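Local coordinates for protein protease Do-like 8, chloroplastic (Arabidopsis thaliana, PDB 4IC6) that probably cleaves proteins as an HtrA-type serine protease of chloroplasts, carrying a trypsin-like double beta-barrel domain followed by a PDZ domain, at residues A121-D126 with S183-T188; R179-Q184 with T220-Q225. The protein carries 1 engineered substitution. All blocks are in the same frame, centred on the assembly; numbering follows the deposited sequence.

Interaction 1. Residues A121-D126 with S183-T188; sequences ADRAKD and SQTGVT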
# COMPACT_ATOMS: atom_id res chain seq x y z
N ALA A 121 15.32 26.72 19.27
CA ALA A 121 15.07 25.40 18.73
C ALA A 121 16.37 24.90 18.12
O ALA A 121 17.19 25.70 17.69
CB ALA A 121 13.98 25.49 17.67
N ASP A 122 16.57 23.59 18.11
CA ASP A 122 17.73 23.01 17.44
C ASP A 122 17.30 21.80 16.63
O ASP A 122 17.01 20.74 17.18
CB ASP A 122 18.82 22.62 18.44
CG ASP A 122 20.09 22.09 17.77
OD1 ASP A 122 20.69 22.82 16.94
OD2 ASP A 122 20.47 20.93 18.04
N ARG A 123 17.26 21.96 15.31
CA ARG A 123 16.76 20.89 14.45
C ARG A 123 17.62 19.63 14.51
O ARG A 123 17.10 18.51 14.54
CB ARG A 123 16.64 21.41 13.02
CG ARG A 123 16.15 20.36 12.04
CD ARG A 123 15.59 20.94 10.75
NE ARG A 123 14.45 20.12 10.35
CZ ARG A 123 13.38 20.55 9.69
NH1 ARG A 123 13.29 21.82 9.31
NH2 ARG A 123 12.41 19.70 9.42
N ALA A 124 18.94 19.81 14.55
CA ALA A 124 19.88 18.68 14.56
C ALA A 124 19.62 17.69 15.70
O ALA A 124 19.73 16.49 15.51
CB ALA A 124 21.32 19.19 14.61
N LYS A 125 19.27 18.19 16.89
CA LYS A 125 18.95 17.31 18.01
C LYS A 125 17.44 17.18 18.28
O LYS A 125 17.04 16.59 19.28
CB LYS A 125 19.68 17.74 19.28
CG LYS A 125 21.21 17.71 19.17
CD LYS A 125 21.70 16.27 18.89
CE LYS A 125 23.20 16.12 19.09
NZ LYS A 125 23.63 14.68 18.98
N ASP A 126 16.63 17.72 17.37
CA ASP A 126 15.16 17.69 17.50
C ASP A 126 14.72 18.14 18.88
O ASP A 126 13.99 17.43 19.57
CB ASP A 126 14.60 16.28 17.23
CG ASP A 126 13.10 16.29 16.96
OD1 ASP A 126 12.48 17.38 17.09
OD2 ASP A 126 12.55 15.22 16.64
N SER A 183 14.50 10.87 13.12
CA SER A 183 13.50 11.79 13.63
C SER A 183 12.55 12.24 12.55
O SER A 183 12.95 12.41 11.40
CB SER A 183 14.19 13.02 14.24
OG SER A 183 13.26 14.08 14.43
N GLN A 184 11.30 12.49 12.91
CA GLN A 184 10.36 12.98 11.93
C GLN A 184 10.70 14.41 11.51
O GLN A 184 10.03 15.00 10.66
CB GLN A 184 8.93 12.85 12.45
CG GLN A 184 8.50 11.39 12.62
CD GLN A 184 7.02 11.25 12.91
OE1 GLN A 184 6.30 12.25 12.98
NE2 GLN A 184 6.56 10.02 13.09
N THR A 185 11.77 14.95 12.09
CA THR A 185 12.35 16.20 11.60
C THR A 185 12.95 16.05 10.20
O THR A 185 13.13 17.03 9.45
CB THR A 185 13.46 16.67 12.57
OG1 THR A 185 12.90 17.55 13.55
CG2 THR A 185 14.54 17.41 11.82
N GLY A 186 13.27 14.81 9.83
CA GLY A 186 13.99 14.55 8.60
C GLY A 186 15.50 14.44 8.81
O GLY A 186 16.26 14.19 7.87
N VAL A 187 15.95 14.63 10.05
CA VAL A 187 17.37 14.69 10.36
C VAL A 187 17.71 13.63 11.38
O VAL A 187 17.13 13.61 12.46
CB VAL A 187 17.72 16.05 10.99
CG1 VAL A 187 19.19 16.09 11.41
CG2 VAL A 187 17.40 17.18 10.01
N THR A 188 18.65 12.74 11.06
CA THR A 188 18.93 11.68 12.03
C THR A 188 19.82 12.15 13.17
O THR A 188 20.76 12.91 12.97
CB THR A 188 19.45 10.37 11.40
OG1 THR A 188 20.62 9.92 12.09
CG2 THR A 188 19.75 10.58 9.99
O HOH W 1 16.29 15.65 14.17
O HOH W 2 21.68 15.47 13.89

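Interaction 2. Residues R179-Q184 with T220-Q225; sequences RDIFSQ and TAIFTQ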
# COMPACT_ATOMS: atom_id res chain seq x y z
N ARG A 179 22.05 4.61 19.38
CA ARG A 179 21.44 4.24 18.10
C ARG A 179 20.94 5.47 17.36
O ARG A 179 20.49 6.44 17.99
CB ARG A 179 20.27 3.27 18.35
CG ARG A 179 20.67 1.79 18.42
CD ARG A 179 20.54 1.12 17.02
NE ARG A 179 20.79 -0.33 17.02
CZ ARG A 179 21.82 -0.87 17.66
NH1 ARG A 179 22.65 -0.08 18.33
NH2 ARG A 179 22.04 -2.18 17.63
N ASP A 180 20.99 5.46 16.03
CA ASP A 180 20.50 6.61 15.27
C ASP A 180 18.98 6.77 15.39
O ASP A 180 18.24 5.79 15.29
CB ASP A 180 20.88 6.51 13.80
CG ASP A 180 22.37 6.68 13.58
OD1 ASP A 180 23.04 7.20 14.50
OD2 ASP A 180 22.85 6.29 12.49
N ILE A 181 18.53 8.00 15.58
CA ILE A 181 17.11 8.28 15.66
C ILE A 181 16.70 8.93 14.36
O ILE A 181 17.14 10.04 14.04
CB ILE A 181 16.82 9.29 16.79
CG1 ILE A 181 17.38 8.78 18.12
CG2 ILE A 181 15.32 9.58 16.89
CD1 ILE A 181 16.98 9.65 19.32
N PHE A 182 15.84 8.26 13.60
CA PHE A 182 15.41 8.82 12.32
C PHE A 182 14.21 9.72 12.53
O PHE A 182 13.07 9.39 12.16
CB PHE A 182 15.17 7.69 11.31
CG PHE A 182 16.41 6.90 11.03
CD1 PHE A 182 17.50 7.50 10.42
CD2 PHE A 182 16.51 5.57 11.41
CE1 PHE A 182 18.67 6.78 10.18
CE2 PHE A 182 17.67 4.84 11.18
CZ PHE A 182 18.75 5.45 10.56
N SER A 183 14.50 10.87 13.12
CA SER A 183 13.50 11.79 13.63
C SER A 183 12.55 12.24 12.55
O SER A 183 12.95 12.41 11.40
CB SER A 183 14.19 13.02 14.24
OG SER A 183 13.26 14.08 14.43
N GLN A 184 11.30 12.49 12.91
CA GLN A 184 10.36 12.98 11.93
C GLN A 184 10.70 14.41 11.51
O GLN A 184 10.03 15.00 10.66
CB GLN A 184 8.93 12.85 12.45
CG GLN A 184 8.50 11.39 12.62
CD GLN A 184 7.02 11.25 12.91
OE1 GLN A 184 6.30 12.25 12.98
NE2 GLN A 184 6.56 10.02 13.09
N THR A 220 10.94 10.47 21.17
CA THR A 220 11.07 11.15 19.89
C THR A 220 10.48 10.39 18.71
O THR A 220 10.90 9.27 18.41
CB THR A 220 12.55 11.53 19.64
OG1 THR A 220 12.99 12.37 20.73
CG2 THR A 220 12.72 12.25 18.31
N ALA A 221 9.51 11.02 18.04
CA ALA A 221 8.84 10.39 16.91
C ALA A 221 9.83 10.18 15.76
O ALA A 221 10.69 11.03 15.51
CB ALA A 221 7.68 11.24 16.45
N ILE A 222 9.71 9.05 15.06
CA ILE A 222 10.62 8.74 13.96
C ILE A 222 9.86 8.36 12.69
O ILE A 222 8.66 8.11 12.73
CB ILE A 222 11.55 7.55 14.28
CG1 ILE A 222 10.71 6.33 14.62
CG2 ILE A 222 12.52 7.88 15.42
CD1 ILE A 222 11.48 5.01 14.48
N PHE A 223 10.58 8.31 11.57
CA PHE A 223 10.08 7.67 10.36
C PHE A 223 10.96 6.43 10.10
O PHE A 223 12.18 6.54 10.16
CB PHE A 223 10.21 8.62 9.17
CG PHE A 223 9.18 9.73 9.15
CD1 PHE A 223 7.85 9.49 9.47
CD2 PHE A 223 9.56 11.02 8.78
CE1 PHE A 223 6.91 10.52 9.42
CE2 PHE A 223 8.62 12.06 8.75
CZ PHE A 223 7.30 11.80 9.07
N THR A 224 10.37 5.27 9.80
CA THR A 224 11.18 4.11 9.37
C THR A 224 11.25 4.04 7.84
O THR A 224 10.45 4.66 7.15
CB THR A 224 10.64 2.77 9.91
OG1 THR A 224 9.29 2.60 9.49
CG2 THR A 224 10.69 2.76 11.43
N GLN A 225 12.20 3.27 7.31
CA GLN A 225 12.30 3.17 5.85
C GLN A 225 11.10 2.41 5.27
O GLN A 225 10.57 2.78 4.23
CB GLN A 225 13.62 2.52 5.42
CG GLN A 225 14.01 2.84 3.97
CD GLN A 225 15.23 2.06 3.50
OE1 GLN A 225 15.95 1.48 4.31
NE2 GLN A 225 15.46 2.05 2.19

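Interaction 1. Residues A121-D126 with S183-T188
Asp126 and Ser183 meet side chain to side chain at the seam of a chymotrypsin-like double barrel. The turn after strand 111-122 of the first barrel faces a loop inserted between strands 168-176 and 192-195 of the second. Asp126 is the predicted acid of the catalytic triad, close to His83, while the predicted nucleophile position is an engineered alanine, Ala204.

Side-chain hydrogen bonding comes first. Ser183 OG donates to Asp126 OD2 over 2.6 Å, arriving from above the carboxylate plane, 51° out of it. The other oxygen, OD1, accepts from the backbone N of His83, so the buried carboxylate is gripped through both oxygens and its rotation is restrained. A small hydroxyl suits this site, since it supplies a donor without bulk.

Arg123 reaches across with a different donor: NH2 bonds to Thr185 O at 2.8 Å, in the carbonyl plane and on a lone pair, at an N-H...O angle of 150°. With CG anti to the backbone N (chi1 179°) and a bend at chi3, the end of the chain comes up against Thr185.

Apolar contacts accompany these bonds. Arg123 CG lies 3.4 Å from Thr185 CG2 and 4.0 Å from Val187 CG2, the long aliphatic stem packing obliquely on both methyls. Val187 CG1 meets Ala124 CA at 4.1 Å. Trimming Arg123 to alanine would probably leave Thr185 O without this donor and open a gap beside the Thr185 and Val187 methyls.

Each segment forms a type I turn, 123-126 and 183-186, and Gly186 closes the latter at backbone angles where a side chain would strike the preceding carbonyl. Two waters join the segments: one donates to Arg123 O and Val187 O, the other to Ala124 O (2.7 Å) and Thr188 O (2.9 Å).

Interaction 2. Residues R179-Q184 with T220-Q225
Gln184 meets Ala221, Ile222 and Phe223 with its backbone, its amide and its stem. Its N donates to Ala221 O at 3.0 Å, while Phe223 N donates to Phe182 O at 2.8 Å, nearly in line with the C=O; these bonds frame a single beta bridge between Ser183 and Ile222. The side-chain amide adds a third bond, Gln184 NE2 to Ile222 O at 2.9 Å, with that oxygen in the amide plane, though NE2 itself stands above the plane of the Ile222 carbonyl. Above the Phe223 ring, Gln184 CG sits 3.6 Å from the centroid in a CH-pi contact, and the amide stacks with its plane 8° from the ring's. Glutamine thus suits the place, combining a flat polar end with an aliphatic stem.

Ile181 CG2 meets Ile222 CG2 at 3.6 Å, and Thr220 CG2 at 4.0 Å. CG2 of Ile181 stands anti to its backbone N (chi1 -55° for CG1), which turns this methyl to both.

Further out, Phe234 of strand 233-237 backs both isoleucines, and rings of the purification-tag residues His364 and His366 lie against Phe182. By position in the fold, the end of 179-184 and the segment 220-225 probably belong to the loops called L3 and L2 in HtrA proteases, beside the active site.

How the interactions relate
Loop 183-188 follows directly on strand 179-182, so the two interactions are consecutive and share Ser183 and Gln184. Interaction 1 is the more buried: it crosses between the barrels, with a carboxylate, a guanidinium and bridging waters serving polar groups at the seam. Interaction 2 is partly buried and stays within the second-barrel half, where backbone bridging, an amide stacked on a ring and branched aliphatics do the work. Ser183 divides its roles, sending its hydroxyl to the triad acid while its backbone lies against Ile222. The contacts also touch directly, Thr220 CG2 packing 3.4 Å from Asp126 OD2, while the shared Gln184 touches His83.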